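PDB 4ONQ: DNA methyltransferase, which probably methylates cytosine bases of DNA at C5 using S-adenosyl-L-methionine, and is represented here by its catalytic domain with the analogue sinefungin bound. Local coordinates for residues A[7-11]-A[46-50]; A[16-20]-A[71-75]; A[56-60]-A[338-342]; A[106-110]-A[166-170]; A[238-242]-A[266-270]. The protein carries 5 engineered substitutions. All blocks are in the same frame, centred on the assembly; numbering follows the deposited sequence.

Contact 1. Residues A[7-11]-A[46-50]; sequences RLPKP and ALAPK
Leu8 and Leu47 make the tight part of this contact through their methyl ends. CD2 of Leu8 approaches both branches of Leu47, 3.5 Å from CD1 and 3.7 Å from CD2, so it points at the fork of that side chain. Ala46 finishes the apolar patch more distantly, its CB lying 4.2 Å from Leu8 CD2. Both chi angles of Leu8 are off the usual staggered values (chi1 -99°), which suggests that the placing of this branch in a partly exposed loop is not very precise. The Arg7 half is looser and faces solvent. Its methylene CD still rests 4.0 Å from Leu47 CD1, but a bend at chi3 (65°) carries the guanidinium past the leucine and over the backbone of Ala48 and Pro49. Ala48 O sits over one face of that flat group, 3.7 Å from Arg7 NE, and Pro49 CA lies over the same face. A carbonyl above the plane is badly placed for the N-H groups, and no hydrogen bond forms; the approach is at most a loose electrostatic one. The 7-11 loop thus lies over the link between strand 39-45 and helix 50-59, whose N-cap position is held by Pro49. Beneath it Leu8 and Ala46 both touch Phe67 of strand 66-69, Leu47 packs on Lys79 of strand 79-84, and Ala46 O accepts a hydrogen bond from Trp53 NE1 on the helix.

Contact 2. Residues A[16-20]-A[71-75]; sequences GVPTE and KYFCA
The carbonyl oxygen Tyr72 O meets the methyl of Thr19, CG2, at 3.4 Å, a polar atom against carbon: no hydrogen bond crosses between 16-20 and 71-75. Thr19 turns its hydroxyl anti to the backbone N (chi1 161°), which leaves CG2 between N and the carbonyl carbon and aims it at Tyr72, where it also lies 3.9 Å from Tyr72 CB. Val17 enters beside it and meets both aromatics. CG1 reaches Phe73 CE2 at 3.6 Å and also touches Tyr72 CB; CG2 leans on the base of the Tyr72 side chain. Pro18 carries the packing on to Phe73, its ring atom CD 3.5 Å from Phe73 CE1, the two side chains running nearly at right angles. Glu20 is bent at chi2 and brings OE2 to the edge of the Tyr72 ring, near its plane and 4.0 Å from CE1; carboxylate and ring planes stand 66° apart. Residues 17-20 form a type I beta turn with Pro18 in its second position, closed by a weak bond from Glu20 N to Val17 O, so consecutive side chains all come to bear on one short piece of chain. Phe73 also meets the ring of Tyr218 in helix 213-220, which Pro18 touches as well, and a methylene of Lys71 covers one face of Tyr72. The chemistry is therefore that of apolar shape fitting, with a carboxylate near the electropositive ring edge as a probable minor electrostatic contribution; direction-specific bonds play no part across it.

Contact 3. Residues A[56-60]-A[338-342]; sequences ISSSL and FSSYV. Engineered in segment 56-60: Ser58 (natural residue Arg), Ser59 (natural residue Phe). Engineered in segment 338-342: Ser339 (natural residue Tyr), Ser340 (natural residue Asp).
Phe338 pushes its ring end-first between Ile56 and Ser59, and the other groups are arranged about that ring. CG anti to the backbone N (chi1 167°) sends it out from helix 337-352 to the last turn of helix 50-59. Ile56 covers one face in a CH-pi contact, CG1 4.1 Å from the ring centroid and 21° off the normal. The opposite face is taken by Val342 CG2, one turn on in the ring's own helix and displaced toward the rim. Leu60 CD1 lies at the ring edge, 4.2 Å from CE1, while its other methyl, CD2, serves Val342 CG2 at 4.0 Å and the edge of the Tyr341 ring. Ser59, an engineered replacement of a phenylalanine, puts CB 3.7 Å from Phe338 CZ; its hydroxyl is bonded back to Thr55 O. With an alanine in place of Phe338, Ile56 and Val342 would probably lose the surface that both pack on, opening a gap between the helices. Beyond, Tyr42 of strand 39-45 meets the rings of Phe338 and Tyr341. Across the segments there are no hydrogen bonds, so the two helices are held by dispersion and exclusion of water, in a form altered by the engineered serine.

Contact 4. Residues A[106-110]-A[166-170]; sequences LPLSK and LVWVG
A beta hairpin made of strands 166-170 and 173-176 receives the short helix 107-110 here, Ser109 lying against the Trp168 carbonyl and the side chains of Val167 and, more loosely, Val169. The decisive bond is polar: Ser109 OG donates to Trp168 O at 2.7 Å. The hydroxyl approaches with a C=O...donor angle of 149° and is tilted 30° from the carbonyl plane. The same oxygen also meets Ser109 CA at 3.4 Å in a CA-H...O contact, so one serine addresses it with both its backbone and its side chain. Val167 adds apolar cover, CB standing 3.9 Å from Ser109 OG. Closer to solvent, a water makes a weak bond of 3.4 Å to Leu108 O; its distance to Val169 O is too short to be trusted, so the bridge it suggests is doubtful. The helical turn itself is slight, with Ser109 N bonded to Leu106 O at 2.9 Å. The Trp168 side chain turns away from this helix: its NE1 is bonded to Asp117 OD2, and its rings meet those of Trp113 edge-to-face. On the same side of the strand as Trp168, Leu166 packs against helices 132-143 and 151-164. Val169 and Gly170 both face the first residue of strand 173-176, a classic beta bulge, and the whole is a two-stranded antiparallel hairpin, separate from the main sheet, with a helical turn fastened to the carbonyl just before its bulge.

Contact 5. Residues A[238-242]-A[266-270]; sequences SGIGG and NRDIV. With SFG (sinefungin), chain C.
Ile240 and Asn266 both reach the bound sinefungin and touch each other, Ile240 CG2 lying 3.6 Å from Asn266 OD1. Ile240 N gives the firm bond, 3.0 Å to OXT of the ligand with an N-H...O angle of 154°. Gly242 N adds a weak one to the other carboxylate oxygen, O. Since Gly241 stands at the N-cap of helix 242-249, that helix start probably helps to offset the ligand's negative charge. At the ribose, Asn266 ND2 donates weakly to O3' at 3.2 Å. This is the glycine-rich turn after strand 231-236, which corresponds to the first strand of the canonical class I, Rossmann-like methyltransferase fold, with the FxGxG pattern of cytosine-C5 enzymes. Gly239 has positive phi, and a side chain on it would run into the ligand's CA. Behind the turn, helix 264-276 supplies the support: Val270 CG2 packs at 3.5 Å under both Gly239 O and Ile240 C, and at Gly241 a CB would be tight against that methyl. Ile269 CD1 lies 3.9 Å from Ile240 CG2, the two side chains parallel. Asn266 CB meets Gly239 O at 3.2 Å. Its amide is oriented from outside, OD1 accepting from Ser206 OG and ND2 donating to Glu261 OE2. A leucine in place of Asn266 would probably leave Ser206 and Glu261 without their amide mate and O3' without this donor. Glu261 OE1 in turn bonds both Gly239 N and sinefungin.

Contacts 4 and 5 are buried, and contact 5 borders the sinefungin pocket; contact 1 lies at the surface and contacts 2 and 3 are partly buried. Contacts 1 and 2 both lay the N-terminal arm against loops of the main sheet; their segments alternate along the chain and they touch where Pro11 CB meets Tyr72 OH at 3.9 Å. Contact 3 shares helix 50-59 with the end of contact 1 and brings in the C-terminal helix. Contact 4, in a separate hairpin region, is about 41 Å from contact 3, centre to centre. Contacts 1 to 3 rely on apolar packing, contact 4 on one serine-carbonyl bond; contact 5 joins its segments by close packing while its backbone amides and an asparagine turn to the ligand.

Contact 1. Residues A[7-11]-A[46-50]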
# COMPACT_ATOMS: atom_id res chain seq x y z
N ARG A 7 9.57 18.68 -6.41
CA ARG A 7 10.04 17.57 -7.21
C ARG A 7 8.87 16.81 -7.71
O ARG A 7 8.99 16.01 -8.60
CB ARG A 7 10.92 16.66 -6.38
CG ARG A 7 10.63 16.81 -4.94
CD ARG A 7 11.47 15.91 -4.15
NE ARG A 7 12.87 16.24 -4.24
CZ ARG A 7 13.58 16.74 -3.24
NH1 ARG A 7 14.87 17.01 -3.41
NH2 ARG A 7 13.02 16.96 -2.07
N LEU A 8 7.70 17.09 -7.15
CA LEU A 8 6.55 16.26 -7.42
C LEU A 8 5.40 17.04 -8.02
O LEU A 8 5.27 18.22 -7.82
CB LEU A 8 6.10 15.60 -6.12
CG LEU A 8 6.47 14.16 -5.76
CD1 LEU A 8 7.49 13.55 -6.67
CD2 LEU A 8 6.93 14.09 -4.33
N PRO A 9 4.54 16.35 -8.73
CA PRO A 9 3.51 16.95 -9.56
C PRO A 9 2.43 17.68 -8.78
O PRO A 9 2.27 17.40 -7.64
CB PRO A 9 2.93 15.75 -10.26
CG PRO A 9 4.06 14.79 -10.35
CD PRO A 9 5.09 15.15 -9.35
N LYS A 10 1.75 18.62 -9.39
CA LYS A 10 0.83 19.51 -8.71
C LYS A 10 -0.38 18.86 -8.07
O LYS A 10 -0.80 19.24 -7.00
CB LYS A 10 0.35 20.58 -9.68
CG LYS A 10 -1.12 20.51 -10.06
CD LYS A 10 -1.45 21.54 -11.15
CE LYS A 10 -2.15 20.88 -12.33
NZ LYS A 10 -3.60 21.16 -12.25
N PRO A 11 -1.05 17.97 -8.83
CA PRO A 11 -1.84 17.00 -8.12
C PRO A 11 -1.27 15.65 -8.43
O PRO A 11 -1.02 15.34 -9.56
CB PRO A 11 -3.20 17.14 -8.78
CG PRO A 11 -3.00 17.96 -9.95
CD PRO A 11 -1.58 18.08 -10.19
N ALA A 46 7.44 8.31 -2.23
CA ALA A 46 7.51 9.39 -3.21
C ALA A 46 8.62 10.39 -2.88
O ALA A 46 9.45 10.70 -3.73
CB ALA A 46 6.17 10.11 -3.30
N LEU A 47 8.63 10.89 -1.65
CA LEU A 47 9.59 11.92 -1.26
C LEU A 47 10.98 11.33 -1.04
O LEU A 47 11.21 10.60 -0.08
CB LEU A 47 9.12 12.68 -0.03
CG LEU A 47 8.20 13.87 -0.32
CD1 LEU A 47 8.80 14.72 -1.43
CD2 LEU A 47 6.80 13.43 -0.67
N ALA A 48 11.90 11.67 -1.93
CA ALA A 48 13.25 11.12 -1.90
C ALA A 48 14.11 12.01 -2.77
O ALA A 48 13.59 12.68 -3.66
CB ALA A 48 13.24 9.69 -2.44
N PRO A 49 15.43 12.05 -2.51
CA PRO A 49 16.28 12.93 -3.32
C PRO A 49 16.27 12.55 -4.80
O PRO A 49 15.97 11.41 -5.15
CB PRO A 49 17.68 12.74 -2.71
CG PRO A 49 17.68 11.37 -2.13
CD PRO A 49 16.26 10.95 -1.99
N LYS A 50 16.59 13.52 -5.66
CA LYS A 50 16.58 13.36 -7.11
C LYS A 50 17.40 12.14 -7.56
O LYS A 50 16.96 11.35 -8.41
CB LYS A 50 17.13 14.64 -7.76
CG LYS A 50 17.37 14.56 -9.26
CD LYS A 50 16.12 14.91 -10.05
CE LYS A 50 16.44 15.01 -11.54
NZ LYS A 50 15.23 15.26 -12.37

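Contact 2. Residues A[16-20]-A[71-75]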
# COMPACT_ATOMS: atom_id res chain seq x y z
N GLY A 16 -3.65 9.19 -13.86
CA GLY A 16 -5.07 9.35 -13.64
C GLY A 16 -5.57 8.61 -12.41
O GLY A 16 -5.09 7.54 -12.07
N VAL A 17 -6.55 9.21 -11.74
CA VAL A 17 -7.22 8.57 -10.62
C VAL A 17 -8.72 8.59 -10.89
O VAL A 17 -9.21 9.48 -11.59
CB VAL A 17 -6.88 9.28 -9.28
CG1 VAL A 17 -5.41 9.08 -8.93
CG2 VAL A 17 -7.22 10.76 -9.35
N PRO A 18 -9.46 7.61 -10.35
CA PRO A 18 -10.88 7.45 -10.69
C PRO A 18 -11.76 8.63 -10.29
O PRO A 18 -12.76 8.91 -10.95
CB PRO A 18 -11.29 6.20 -9.90
CG PRO A 18 -10.36 6.17 -8.76
CD PRO A 18 -9.05 6.64 -9.32
N THR A 19 -11.39 9.34 -9.25
CA THR A 19 -12.23 10.36 -8.68
C THR A 19 -12.07 11.76 -9.26
O THR A 19 -12.71 12.68 -8.85
CB THR A 19 -11.85 10.47 -7.22
OG1 THR A 19 -12.30 11.71 -6.72
CG2 THR A 19 -10.38 10.42 -7.13
N GLU A 20 -11.16 11.92 -10.19
CA GLU A 20 -10.97 13.21 -10.73
C GLU A 20 -10.88 13.10 -12.20
O GLU A 20 -10.76 12.03 -12.74
CB GLU A 20 -9.69 13.80 -10.23
CG GLU A 20 -9.58 13.77 -8.78
CD GLU A 20 -9.92 15.06 -8.16
OE1 GLU A 20 -9.70 16.08 -8.81
OE2 GLU A 20 -10.41 15.05 -7.02
N LYS A 71 -4.71 9.49 -1.24
CA LYS A 71 -5.79 10.26 -0.74
C LYS A 71 -6.88 10.34 -1.75
O LYS A 71 -7.97 10.71 -1.46
CB LYS A 71 -5.32 11.64 -0.42
CG LYS A 71 -5.28 12.57 -1.57
CD LYS A 71 -4.63 13.84 -1.15
CE LYS A 71 -4.73 14.92 -2.16
NZ LYS A 71 -4.03 16.11 -1.69
N TYR A 72 -6.56 9.95 -2.95
CA TYR A 72 -7.54 9.86 -4.02
C TYR A 72 -8.22 8.50 -4.03
O TYR A 72 -9.05 8.22 -4.90
CB TYR A 72 -6.88 10.15 -5.36
CG TYR A 72 -6.36 11.57 -5.47
CD1 TYR A 72 -7.24 12.64 -5.53
CD2 TYR A 72 -5.00 11.84 -5.49
CE1 TYR A 72 -6.79 13.93 -5.62
CE2 TYR A 72 -4.53 13.13 -5.57
CZ TYR A 72 -5.43 14.18 -5.64
OH TYR A 72 -4.98 15.47 -5.73
N PHE A 73 -7.88 7.66 -3.07
CA PHE A 73 -8.45 6.32 -3.00
C PHE A 73 -9.05 5.98 -1.64
O PHE A 73 -9.82 5.03 -1.52
CB PHE A 73 -7.40 5.28 -3.41
CG PHE A 73 -6.94 5.41 -4.83
CD1 PHE A 73 -7.52 4.66 -5.83
CD2 PHE A 73 -5.93 6.30 -5.17
CE1 PHE A 73 -7.11 4.78 -7.14
CE2 PHE A 73 -5.51 6.43 -6.47
CZ PHE A 73 -6.10 5.66 -7.46
N CYS A 74 -8.70 6.78 -0.64
CA CYS A 74 -9.18 6.54 0.72
C CYS A 74 -9.04 7.81 1.53
O CYS A 74 -8.65 8.85 1.01
CB CYS A 74 -8.40 5.41 1.39
SG CYS A 74 -6.65 5.77 1.62
N ALA A 75 -9.35 7.72 2.82
CA ALA A 75 -9.36 8.90 3.68
C ALA A 75 -8.00 9.19 4.32
O ALA A 75 -7.90 10.03 5.21
CB ALA A 75 -10.43 8.76 4.74

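Contact 3. Residues A[56-60]-A[338-342]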
# COMPACT_ATOMS: atom_id res chain seq x y z
N ILE A 56 16.83 4.43 -9.30
CA ILE A 56 15.76 3.45 -9.42
C ILE A 56 15.29 3.31 -10.86
O ILE A 56 15.11 2.20 -11.36
CB ILE A 56 14.57 3.78 -8.49
CG1 ILE A 56 14.97 3.59 -7.03
CG2 ILE A 56 13.37 2.91 -8.82
CD1 ILE A 56 13.96 4.14 -6.03
N SER A 57 15.10 4.45 -11.53
CA SER A 57 14.71 4.43 -12.94
C SER A 57 15.77 3.75 -13.82
O SER A 57 15.44 2.90 -14.64
CB SER A 57 14.44 5.85 -13.45
OG SER A 57 13.28 6.39 -12.86
N SER A 58 17.03 4.13 -13.64
CA SER A 58 18.11 3.56 -14.44
C SER A 58 18.21 2.06 -14.22
O SER A 58 18.50 1.31 -15.15
CB SER A 58 19.44 4.24 -14.13
OG SER A 58 19.95 3.84 -12.87
N SER A 59 17.96 1.62 -12.99
CA SER A 59 18.04 0.20 -12.66
C SER A 59 16.85 -0.56 -13.24
O SER A 59 16.94 -1.75 -13.52
CB SER A 59 18.11 0.00 -11.15
OG SER A 59 19.28 0.59 -10.61
N LEU A 60 15.73 0.14 -13.42
CA LEU A 60 14.52 -0.49 -13.91
C LEU A 60 14.16 -0.03 -15.32
O LEU A 60 13.09 0.54 -15.54
CB LEU A 60 13.34 -0.25 -12.96
CG LEU A 60 13.40 -0.94 -11.60
CD1 LEU A 60 12.16 -0.60 -10.77
CD2 LEU A 60 13.53 -2.44 -11.76
N PHE A 338 16.60 -3.22 -2.68
CA PHE A 338 16.15 -2.80 -3.99
C PHE A 338 16.99 -3.51 -5.04
O PHE A 338 16.48 -3.95 -6.07
CB PHE A 338 16.30 -1.29 -4.16
CG PHE A 338 16.13 -0.83 -5.58
CD1 PHE A 338 14.93 -1.01 -6.25
CD2 PHE A 338 17.18 -0.21 -6.25
CE1 PHE A 338 14.78 -0.59 -7.55
CE2 PHE A 338 17.03 0.21 -7.55
CZ PHE A 338 15.83 0.02 -8.21
N SER A 339 18.23 -3.75 -4.71
CA SER A 339 19.10 -4.41 -5.63
C SER A 339 18.70 -5.81 -5.76
O SER A 339 18.81 -6.40 -6.79
CB SER A 339 20.53 -4.34 -5.15
OG SER A 339 20.95 -3.00 -5.09
N SER A 340 18.26 -6.37 -4.67
CA SER A 340 17.75 -7.73 -4.70
C SER A 340 16.52 -7.82 -5.61
O SER A 340 16.40 -8.76 -6.41
CB SER A 340 17.40 -8.21 -3.29
OG SER A 340 18.57 -8.36 -2.50
N TYR A 341 15.64 -6.84 -5.50
CA TYR A 341 14.47 -6.79 -6.37
C TYR A 341 14.88 -6.77 -7.84
O TYR A 341 14.36 -7.54 -8.65
CB TYR A 341 13.60 -5.58 -6.05
CG TYR A 341 12.37 -5.46 -6.92
CD1 TYR A 341 11.16 -6.01 -6.52
CD2 TYR A 341 12.41 -4.80 -8.14
CE1 TYR A 341 10.04 -5.91 -7.31
CE2 TYR A 341 11.30 -4.69 -8.94
CZ TYR A 341 10.11 -5.25 -8.52
OH TYR A 341 8.99 -5.15 -9.31
N VAL A 342 15.82 -5.89 -8.16
CA VAL A 342 16.28 -5.73 -9.54
C VAL A 342 16.94 -7.00 -10.07
O VAL A 342 16.63 -7.45 -11.18
CB VAL A 342 17.25 -4.54 -9.65
CG1 VAL A 342 17.80 -4.42 -11.06
CG2 VAL A 342 16.55 -3.26 -9.23

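Contact 4. Residues A[106-110]-A[166-170]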
# COMPACT_ATOMS: atom_id res chain seq x y z
N LEU A 106 -14.86 7.03 9.59
CA LEU A 106 -14.98 6.81 10.98
C LEU A 106 -16.14 7.60 11.51
O LEU A 106 -15.97 8.66 12.02
CB LEU A 106 -13.74 7.30 11.66
CG LEU A 106 -12.44 6.54 11.72
CD1 LEU A 106 -12.47 5.13 11.26
CD2 LEU A 106 -11.40 7.28 10.96
N PRO A 107 -17.32 7.04 11.38
CA PRO A 107 -18.59 7.70 11.72
C PRO A 107 -18.65 8.15 13.18
O PRO A 107 -19.20 9.22 13.46
CB PRO A 107 -19.62 6.59 11.49
CG PRO A 107 -18.98 5.69 10.50
CD PRO A 107 -17.53 5.69 10.85
N LEU A 108 -18.11 7.36 14.09
CA LEU A 108 -18.13 7.71 15.51
C LEU A 108 -17.20 8.87 15.83
O LEU A 108 -17.22 9.42 16.94
CB LEU A 108 -17.78 6.50 16.37
CG LEU A 108 -18.73 5.30 16.30
CD1 LEU A 108 -18.27 4.21 17.25
CD2 LEU A 108 -20.15 5.73 16.61
N SER A 109 -16.39 9.26 14.87
CA SER A 109 -15.48 10.31 15.10
C SER A 109 -16.01 11.65 14.79
O SER A 109 -15.51 12.64 15.25
CB SER A 109 -14.23 10.10 14.33
OG SER A 109 -13.25 9.60 15.21
N LYS A 110 -17.08 11.66 14.03
CA LYS A 110 -17.71 12.89 13.57
C LYS A 110 -18.42 13.69 14.67
O LYS A 110 -18.33 14.91 14.71
CB LYS A 110 -18.69 12.59 12.43
CG LYS A 110 -19.63 13.71 12.09
CD LYS A 110 -20.59 13.26 11.01
CE LYS A 110 -21.68 14.29 10.78
NZ LYS A 110 -22.62 13.84 9.72
N LEU A 166 -4.05 11.46 15.20
CA LEU A 166 -5.00 11.31 16.29
C LEU A 166 -6.39 11.73 15.82
O LEU A 166 -6.53 12.68 15.07
CB LEU A 166 -4.57 12.14 17.49
CG LEU A 166 -3.18 11.78 17.99
CD1 LEU A 166 -2.76 12.72 19.09
CD2 LEU A 166 -3.12 10.34 18.48
N VAL A 167 -7.40 11.00 16.26
CA VAL A 167 -8.77 11.28 15.86
C VAL A 167 -9.61 11.51 17.12
O VAL A 167 -9.31 10.96 18.17
CB VAL A 167 -9.36 10.12 15.03
CG1 VAL A 167 -8.60 9.97 13.71
CG2 VAL A 167 -9.32 8.82 15.83
N TRP A 168 -10.65 12.33 17.00
CA TRP A 168 -11.51 12.62 18.14
C TRP A 168 -12.51 11.50 18.36
O TRP A 168 -13.16 11.06 17.42
CB TRP A 168 -12.24 13.95 17.95
CG TRP A 168 -11.30 15.11 17.83
CD1 TRP A 168 -10.74 15.60 16.68
CD2 TRP A 168 -10.78 15.91 18.90
NE1 TRP A 168 -9.92 16.66 16.97
CE2 TRP A 168 -9.92 16.87 18.33
CE3 TRP A 168 -10.96 15.90 20.29
CZ2 TRP A 168 -9.25 17.82 19.09
CZ3 TRP A 168 -10.29 16.85 21.05
CH2 TRP A 168 -9.44 17.79 20.45
N VAL A 169 -12.60 11.02 19.60
CA VAL A 169 -13.51 9.92 19.92
C VAL A 169 -14.46 10.28 21.06
O VAL A 169 -15.34 9.50 21.42
CB VAL A 169 -12.74 8.64 20.30
CG1 VAL A 169 -12.00 8.10 19.09
CG2 VAL A 169 -11.79 8.91 21.45
N GLY A 170 -14.27 11.47 21.61
CA GLY A 170 -15.15 11.97 22.65
C GLY A 170 -14.78 13.41 22.88
O GLY A 170 -13.81 13.90 22.30
O HOH W 1 -16.73 7.95 19.95

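Contact 5. Residues A[238-242]-A[266-270]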
# COMPACT_ATOMS: atom_id res chain seq x y z
N SER A 238 6.63 -9.26 0.50
CA SER A 238 5.18 -9.23 0.33
C SER A 238 4.38 -8.78 1.56
O SER A 238 3.20 -8.44 1.44
CB SER A 238 4.66 -10.58 -0.16
OG SER A 238 5.24 -11.64 0.57
N GLY A 239 5.03 -8.78 2.72
CA GLY A 239 4.42 -8.32 3.96
C GLY A 239 3.13 -9.03 4.33
O GLY A 239 3.11 -10.25 4.49
N ILE A 240 2.06 -8.27 4.48
CA ILE A 240 0.76 -8.84 4.79
C ILE A 240 -0.08 -9.05 3.52
O ILE A 240 -1.30 -9.21 3.58
CB ILE A 240 -0.02 -7.98 5.81
CG1 ILE A 240 -0.25 -6.57 5.28
CG2 ILE A 240 0.72 -7.92 7.13
CD1 ILE A 240 -1.06 -5.72 6.21
N GLY A 241 0.60 -9.05 2.38
CA GLY A 241 -0.02 -9.44 1.12
C GLY A 241 -0.94 -8.43 0.47
O GLY A 241 -2.00 -8.80 -0.03
N GLY A 242 -0.54 -7.17 0.46
CA GLY A 242 -1.30 -6.13 -0.21
C GLY A 242 -1.57 -6.43 -1.68
O GLY A 242 -2.70 -6.27 -2.16
N ASN A 266 4.08 -11.97 9.40
CA ASN A 266 3.51 -11.61 8.10
C ASN A 266 3.13 -12.84 7.26
O ASN A 266 2.02 -12.92 6.71
CB ASN A 266 4.45 -10.70 7.32
CG ASN A 266 4.59 -9.32 7.95
OD1 ASN A 266 3.80 -8.92 8.80
ND2 ASN A 266 5.61 -8.58 7.53
N ARG A 267 4.06 -13.79 7.16
CA ARG A 267 3.83 -15.04 6.44
C ARG A 267 2.59 -15.77 6.94
O ARG A 267 1.75 -16.20 6.15
CB ARG A 267 5.05 -15.97 6.54
CG ARG A 267 6.25 -15.52 5.71
CD ARG A 267 7.28 -16.64 5.56
NE ARG A 267 7.71 -17.19 6.84
CZ ARG A 267 8.76 -16.75 7.53
NH1 ARG A 267 9.07 -17.32 8.69
NH2 ARG A 267 9.49 -15.75 7.07
N ASP A 268 2.48 -15.89 8.26
CA ASP A 268 1.32 -16.52 8.88
C ASP A 268 0.02 -15.77 8.59
O ASP A 268 -1.04 -16.38 8.39
CB ASP A 268 1.53 -16.67 10.38
CG ASP A 268 2.62 -17.65 10.72
OD1 ASP A 268 2.87 -18.55 9.88
OD2 ASP A 268 3.23 -17.53 11.80
N ILE A 269 0.09 -14.44 8.59
CA ILE A 269 -1.08 -13.63 8.26
C ILE A 269 -1.57 -13.96 6.85
O ILE A 269 -2.78 -14.18 6.61
CB ILE A 269 -0.77 -12.11 8.37
CG1 ILE A 269 -0.80 -11.67 9.83
CG2 ILE A 269 -1.76 -11.29 7.58
CD1 ILE A 269 -0.09 -10.36 10.09
N VAL A 270 -0.62 -14.04 5.93
CA VAL A 270 -0.94 -14.28 4.53
C VAL A 270 -1.45 -15.70 4.31
O VAL A 270 -2.38 -15.92 3.54
CB VAL A 270 0.25 -13.95 3.60
CG1 VAL A 270 -0.05 -14.37 2.17
CG2 VAL A 270 0.58 -12.47 3.68
N SFG C . 4.24 -5.08 0.55
CA SFG C . 3.98 -5.27 1.99
C SFG C . 2.47 -5.12 2.18
O SFG C . 1.80 -4.72 1.21
OXT SFG C . 2.02 -5.48 3.29
CB SFG C . 4.81 -4.25 2.78
CG SFG C . 6.25 -4.70 2.53
CD SFG C . 7.45 -3.91 3.10
NE SFG C . 7.55 -2.55 2.58
C5' SFG C . 8.61 -4.84 2.69
C4' SFG C . 8.20 -6.07 3.55
O4' SFG C . 9.69 -6.25 3.55
C3' SFG C . 8.20 -6.37 5.04
O3' SFG C . 7.67 -7.67 5.29
C2' SFG C . 9.62 -6.26 5.41
O2' SFG C . 9.81 -6.78 6.74
C1' SFG C . 9.97 -7.37 4.39
N9 SFG C . 11.42 -7.64 4.41
C8 SFG C . 12.41 -7.03 5.05
N7 SFG C . 13.55 -7.62 4.72
C5 SFG C . 13.29 -8.59 3.85
C6 SFG C . 14.07 -9.47 3.22
N6 SFG C . 15.38 -9.40 3.47
N1 SFG C . 13.59 -10.39 2.37
C2 SFG C . 12.21 -10.42 2.14
N3 SFG C . 11.41 -9.49 2.81
C4 SFG C . 11.97 -8.58 3.63